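Local coordinates for phosphate-binding protein (Xanthomonas axonopodis pv. citri, PDB 5UB3) that probably acts as a periplasmic ligand-binding receptor of the phosphonate-binding type, paired with a diguanylate cyclase as its signalling partner, at residues H80-D92 with T251-L265. Sequence-based numbering, arbitrary orientation.
Sequences HPLLMTERGGLRD and TTGFRPLDPTSRRRL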
loop_
_atom_site.group_PDB
_atom_site.type_symbol
_atom_site.label_atom_id
_atom_site.label_comp_id
_atom_site.label_asym_id
_atom_site.label_seq_id
_atom_site.Cartn_x
_atom_site.Cartn_y
_atom_site.Cartn_z
ATOM N N HIS A 80 -5.073 -11.006 9.428
ATOM C CA HIS A 80 -6.477 -10.642 9.214
ATOM C C HIS A 80 -6.686 -9.212 9.673
ATOM O O HIS A 80 -5.929 -8.724 10.509
ATOM C CB HIS A 80 -7.426 -11.623 9.930
ATOM C CG HIS A 80 -7.155 -11.735 11.398
ATOM N ND1 HIS A 80 -6.182 -12.567 11.899
ATOM C CD2 HIS A 80 -7.733 -11.150 12.465
ATOM C CE1 HIS A 80 -6.120 -12.444 13.214
ATOM N NE2 HIS A 80 -7.060 -11.605 13.583
ATOM N N PRO A 81 -7.719 -8.544 9.159
ATOM C CA PRO A 81 -7.913 -7.143 9.521
ATOM C C PRO A 81 -8.305 -6.901 10.979
ATOM O O PRO A 81 -9.080 -7.668 11.522
ATOM C CB PRO A 81 -9.038 -6.692 8.569
ATOM C CG PRO A 81 -9.039 -7.689 7.444
ATOM C CD PRO A 81 -8.556 -8.964 8.006
ATOM N N LEU A 82 -7.754 -5.863 11.588
ATOM C CA LEU A 82 -8.070 -5.458 12.933
ATOM C C LEU A 82 -8.967 -4.228 12.902
ATOM O O LEU A 82 -10.000 -4.215 13.576
ATOM C CB LEU A 82 -6.794 -5.061 13.650
ATOM C CG LEU A 82 -6.951 -4.666 15.123
ATOM C CD1 LEU A 82 -6.945 -5.907 15.946
ATOM C CD2 LEU A 82 -5.814 -3.757 15.529
ATOM N N LEU A 83 -8.521 -3.199 12.175
ATOM C CA LEU A 83 -9.144 -1.868 12.099
ATOM C C LEU A 83 -8.951 -1.316 10.714
ATOM O O LEU A 83 -7.949 -1.610 10.087
ATOM C CB LEU A 83 -8.497 -0.874 13.087
ATOM C CG LEU A 83 -8.814 -1.078 14.557
ATOM C CD1 LEU A 83 -7.959 -0.199 15.441
ATOM C CD2 LEU A 83 -10.308 -0.889 14.794
ATOM N N MET A 84 -9.915 -0.575 10.185
ATOM C CA MET A 84 -9.702 0.208 8.976
ATOM C C MET A 84 -9.029 1.501 9.391
ATOM O O MET A 84 -9.311 2.043 10.445
ATOM C CB MET A 84 -11.008 0.502 8.213
ATOM C CG MET A 84 -11.765 -0.718 7.805
ATOM S SD MET A 84 -10.854 -1.901 6.809
ATOM C CE MET A 84 -10.474 -0.861 5.371
ATOM N N THR A 85 -8.107 1.971 8.565
ATOM C CA THR A 85 -7.218 3.053 8.903
ATOM C C THR A 85 -7.416 4.201 7.942
ATOM O O THR A 85 -7.475 4.012 6.713
ATOM C CB THR A 85 -5.749 2.577 8.933
ATOM O OG1 THR A 85 -5.703 1.433 9.782
ATOM C CG2 THR A 85 -4.780 3.628 9.392
ATOM N N GLU A 86 -7.492 5.398 8.529
ATOM C CA GLU A 86 -7.655 6.640 7.772
ATOM C C GLU A 86 -6.333 7.338 7.854
ATOM O O GLU A 86 -5.792 7.565 8.955
ATOM C CB GLU A 86 -8.749 7.483 8.448
ATOM C CG GLU A 86 -9.146 8.699 7.657
ATOM C CD GLU A 86 -10.069 9.579 8.489
ATOM O OE1 GLU A 86 -11.281 9.225 8.582
ATOM O OE2 GLU A 86 -9.516 10.563 9.047
ATOM N N ARG A 87 -5.794 7.685 6.704
ATOM C CA ARG A 87 -4.559 8.411 6.622
ATOM C C ARG A 87 -4.751 9.759 5.913
ATOM O O ARG A 87 -5.428 9.874 4.882
ATOM C CB ARG A 87 -3.520 7.573 5.887
ATOM C CG ARG A 87 -3.081 6.312 6.623
ATOM C CD ARG A 87 -2.072 5.530 5.830
ATOM N NE ARG A 87 -1.664 4.303 6.513
ATOM C CZ ARG A 87 -0.895 3.358 5.966
ATOM N NH1 ARG A 87 -0.409 3.462 4.694
ATOM N NH2 ARG A 87 -0.614 2.294 6.726
ATOM N N GLY A 88 -4.098 10.771 6.457
ATOM C CA GLY A 88 -4.262 12.147 5.994
ATOM C C GLY A 88 -5.684 12.609 5.802
ATOM O O GLY A 88 -5.960 13.263 4.825
ATOM N N GLY A 89 -6.587 12.217 6.683
ATOM C CA GLY A 89 -7.995 12.526 6.546
ATOM C C GLY A 89 -8.790 11.758 5.490
ATOM O O GLY A 89 -9.981 12.026 5.309
ATOM N N LEU A 90 -8.178 10.808 4.788
ATOM C CA LEU A 90 -8.855 10.106 3.687
ATOM C C LEU A 90 -8.954 8.653 4.034
ATOM O O LEU A 90 -7.950 7.992 4.343
ATOM C CB LEU A 90 -8.035 10.243 2.396
ATOM C CG LEU A 90 -7.796 11.670 1.934
ATOM C CD1 LEU A 90 -6.864 11.698 0.755
ATOM C CD2 LEU A 90 -9.113 12.362 1.587
ATOM N N ARG A 91 -10.158 8.153 3.941
ATOM C CA ARG A 91 -10.381 6.749 4.106
ATOM C C ARG A 91 -10.063 5.924 2.878
ATOM O O ARG A 91 -9.798 4.731 3.026
ATOM C CB ARG A 91 -11.829 6.552 4.369
ATOM C CG ARG A 91 -12.249 7.041 5.733
ATOM C CD ARG A 91 -13.586 6.367 5.893
ATOM N NE ARG A 91 -14.285 6.694 7.074
ATOM C CZ ARG A 91 -15.555 6.341 7.243
ATOM N NH1 ARG A 91 -16.190 5.618 6.304
ATOM N NH2 ARG A 91 -16.176 6.665 8.372
ATOM N N ASP A 92 -10.217 6.539 1.689
ATOM C CA ASP A 92 -10.102 5.846 0.394
ATOM C C ASP A 92 -8.986 6.445 -0.411
ATOM O O ASP A 92 -8.517 7.577 -0.173
ATOM C CB ASP A 92 -11.392 5.976 -0.437
ATOM C CG ASP A 92 -12.518 5.078 0.032
ATOM O OD1 ASP A 92 -12.418 4.340 1.061
ATOM O OD2 ASP A 92 -13.555 5.047 -0.687
ATOM N N THR A 251 -1.713 9.075 10.464
ATOM C CA THR A 251 -2.995 8.392 10.738
ATOM C C THR A 251 -3.928 9.353 11.472
ATOM O O THR A 251 -3.552 9.961 12.444
ATOM C CB THR A 251 -2.781 7.094 11.514
ATOM O OG1 THR A 251 -2.002 6.194 10.683
ATOM C CG2 THR A 251 -4.113 6.476 11.918
ATOM N N THR A 252 -5.101 9.545 10.932
ATOM C CA THR A 252 -6.053 10.534 11.435
ATOM C C THR A 252 -7.280 9.828 11.965
ATOM O O THR A 252 -8.201 10.467 12.492
ATOM C CB THR A 252 -6.483 11.504 10.333
ATOM O OG1 THR A 252 -6.840 10.766 9.155
ATOM C CG2 THR A 252 -5.367 12.489 9.983
ATOM N N GLY A 253 -7.328 8.512 11.812
ATOM C CA GLY A 253 -8.482 7.771 12.253
ATOM C C GLY A 253 -8.304 6.283 12.170
ATOM O O GLY A 253 -7.600 5.777 11.312
ATOM N N PHE A 254 -9.000 5.576 13.045
ATOM C CA PHE A 254 -9.177 4.141 12.893
ATOM C C PHE A 254 -10.618 3.855 13.066
ATOM O O PHE A 254 -11.339 4.554 13.837
ATOM C CB PHE A 254 -8.495 3.342 14.004
ATOM C CG PHE A 254 -7.015 3.425 14.014
ATOM C CD1 PHE A 254 -6.263 2.766 13.044
ATOM C CD2 PHE A 254 -6.362 4.134 15.026
ATOM C CE1 PHE A 254 -4.888 2.803 13.083
ATOM C CE2 PHE A 254 -4.985 4.225 15.009
ATOM C CZ PHE A 254 -4.247 3.563 14.046
ATOM N N ARG A 255 -11.081 2.793 12.442
ATOM C CA ARG A 255 -12.407 2.421 12.718
ATOM C C ARG A 255 -12.659 0.922 12.584
ATOM O O ARG A 255 -11.866 0.193 11.942
ATOM C CB ARG A 255 -13.351 3.310 11.915
ATOM C CG ARG A 255 -13.523 2.940 10.510
ATOM C CD ARG A 255 -14.224 4.034 9.647
ATOM N NE ARG A 255 -14.270 3.297 8.376
ATOM C CZ ARG A 255 -13.321 3.238 7.425
ATOM N NH1 ARG A 255 -12.205 4.018 7.429
ATOM N NH2 ARG A 255 -13.535 2.378 6.418
ATOM N N PRO A 256 -13.693 0.437 13.299
ATOM C CA PRO A 256 -13.983 -0.957 13.272
ATOM C C PRO A 256 -14.323 -1.403 11.845
ATOM O O PRO A 256 -14.861 -0.624 11.032
ATOM C CB PRO A 256 -15.252 -1.070 14.129
ATOM C CG PRO A 256 -15.280 0.123 14.953
ATOM C CD PRO A 256 -14.626 1.186 14.166
ATOM N N LEU A 257 -14.029 -2.634 11.565
ATOM C CA LEU A 257 -14.489 -3.218 10.358
ATOM C C LEU A 257 -15.998 -3.331 10.475
ATOM O O LEU A 257 -16.554 -3.434 11.576
ATOM C CB LEU A 257 -13.892 -4.575 10.110
ATOM C CG LEU A 257 -12.519 -4.341 9.388
ATOM C CD1 LEU A 257 -11.399 -4.267 10.388
ATOM C CD2 LEU A 257 -12.250 -5.392 8.373
ATOM N N ASP A 258 -16.619 -3.321 9.319
ATOM C CA ASP A 258 -18.072 -3.316 9.219
ATOM C C ASP A 258 -18.427 -3.998 7.900
ATOM O O ASP A 258 -17.511 -4.425 7.147
ATOM C CB ASP A 258 -18.640 -1.905 9.437
ATOM C CG ASP A 258 -18.264 -0.910 8.349
ATOM O OD1 ASP A 258 -18.244 -1.287 7.168
ATOM O OD2 ASP A 258 -18.033 0.270 8.696
ATOM N N PRO A 259 -19.731 -4.205 7.649
ATOM C CA PRO A 259 -19.984 -5.063 6.504
ATOM C C PRO A 259 -19.488 -4.408 5.205
ATOM O O PRO A 259 -19.035 -5.125 4.312
ATOM C CB PRO A 259 -21.500 -5.276 6.553
ATOM C CG PRO A 259 -21.796 -5.154 7.999
ATOM C CD PRO A 259 -20.979 -3.953 8.390
ATOM N N THR A 260 -19.506 -3.096 5.115
ATOM C CA THR A 260 -19.026 -2.411 3.914
ATOM C C THR A 260 -17.523 -2.600 3.701
ATOM O O THR A 260 -17.084 -3.021 2.637
ATOM C CB THR A 260 -19.384 -0.942 3.980
ATOM O OG1 THR A 260 -20.819 -0.835 3.998
ATOM C CG2 THR A 260 -18.836 -0.151 2.798
ATOM N N SER A 261 -16.746 -2.259 4.710
ATOM C CA SER A 261 -15.301 -2.371 4.594
ATOM C C SER A 261 -14.918 -3.815 4.356
ATOM O O SER A 261 -14.001 -4.110 3.563
ATOM C CB SER A 261 -14.602 -1.802 5.834
ATOM O OG SER A 261 -15.088 -2.312 7.084
ATOM N N ARG A 262 -15.636 -4.741 4.994
ATOM C CA ARG A 262 -15.383 -6.170 4.710
ATOM C C ARG A 262 -15.636 -6.553 3.258
ATOM O O ARG A 262 -14.865 -7.313 2.687
ATOM C CB ARG A 262 -16.219 -7.110 5.587
ATOM C CG ARG A 262 -15.778 -7.096 7.020
ATOM C CD ARG A 262 -16.746 -7.842 7.919
ATOM N NE ARG A 262 -16.274 -7.718 9.316
ATOM C CZ ARG A 262 -16.937 -7.192 10.363
ATOM N NH1 ARG A 262 -18.183 -6.726 10.228
ATOM N NH2 ARG A 262 -16.350 -7.193 11.578
ATOM N N ARG A 263 -16.742 -6.085 2.717
ATOM C CA ARG A 263 -17.117 -6.314 1.317
ATOM C C ARG A 263 -16.087 -5.655 0.422
ATOM O O ARG A 263 -15.649 -6.245 -0.531
ATOM C CB ARG A 263 -18.489 -5.750 1.005
ATOM C CG ARG A 263 -19.666 -6.577 1.548
ATOM C CD ARG A 263 -21.076 -5.984 1.210
ATOM N NE ARG A 263 -21.451 -4.781 1.978
ATOM C CZ ARG A 263 -22.231 -4.721 3.085
ATOM N NH1 ARG A 263 -22.821 -5.820 3.642
ATOM N NH2 ARG A 263 -22.421 -3.519 3.688
ATOM N N ARG A 264 -15.654 -4.462 0.770
ATOM C CA ARG A 264 -14.690 -3.771 -0.078
ATOM C C ARG A 264 -13.352 -4.450 -0.031
ATOM O O ARG A 264 -12.671 -4.528 -1.062
ATOM C CB ARG A 264 -14.586 -2.298 0.255
ATOM C CG ARG A 264 -15.897 -1.564 -0.033
ATOM C CD ARG A 264 -15.779 -0.118 0.335
ATOM N NE ARG A 264 -15.068 0.642 -0.679
ATOM C CZ ARG A 264 -14.548 1.839 -0.476
ATOM N NH1 ARG A 264 -14.597 2.393 0.715
ATOM N NH2 ARG A 264 -13.891 2.451 -1.467
ATOM N N LEU A 265 -12.932 -4.921 1.138
ATOM C CA LEU A 265 -11.685 -5.692 1.210
ATOM C C LEU A 265 -11.788 -7.008 0.502
ATOM O O LEU A 265 -10.839 -7.445 -0.143
ATOM C CB LEU A 265 -11.242 -5.916 2.653
ATOM C CG LEU A 265 -10.756 -4.645 3.339
ATOM C CD1 LEU A 265 -10.406 -5.031 4.808
ATOM C CD2 LEU A 265 -9.549 -4.038 2.652
HETATM O O HOH W 1 -12.915 -4.227 13.478
HETATM O O HOH W 2 -10.677 4.626 9.677
HETATM O O HOH W 3 -9.552 3.360 5.270
HETATM O O HOH W 4 -1.378 3.978 9.218
HETATM O O HOH W 5 -13.035 3.415 3.581
#
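The guanidinium of Arg255 is layered between Arg91 on one face and Met84 CB on the opposite one. Arg91 lies flat on it, the two planes 14° apart and their centres 3.8 Å from each other, with Arg255 NE over the middle of the Arg91 group; a water sits in plane at the Arg255 edge. No hydrogen bond joins these like charges. Asp92 meets the edge of Arg264 in a two-nitrogen, end-on salt bridge: Arg264 NH1 to Asp92 OD1 2.9 Å, on the syn lone pair, and Arg264 NH2 to Asp92 OD2 2.7 Å, from above the carboxylate plane. Near the plane of the Phe254 ring, at its edge, lie Met84 O and Thr85 OG1, the latter hydrogen-bonded to Glu214. Strand 80-87 runs between 251-255 and 209-217, as expected within one lobe of a periplasmic-binding-protein fold; Met84 and Arg255 share one sheet face, Thr85 and Phe254 the other. Glu86 O takes Thr252 N (2.9 Å) and, weakly, Gly253 N, marking a classic beta bulge. Thr252 OG1, set between backbone N and carbonyl carbon (chi1 48°), donates to the anti lone pair of Glu86 OE2 (2.7 Å) and accepts from Gly89 N (2.9 Å) in the type I' turn. Bent at chi2 and chi3, Met84 reaches Leu265 of helix 259-265 tip to tip, Met84 SD 3.7 Å from Leu265 CD1.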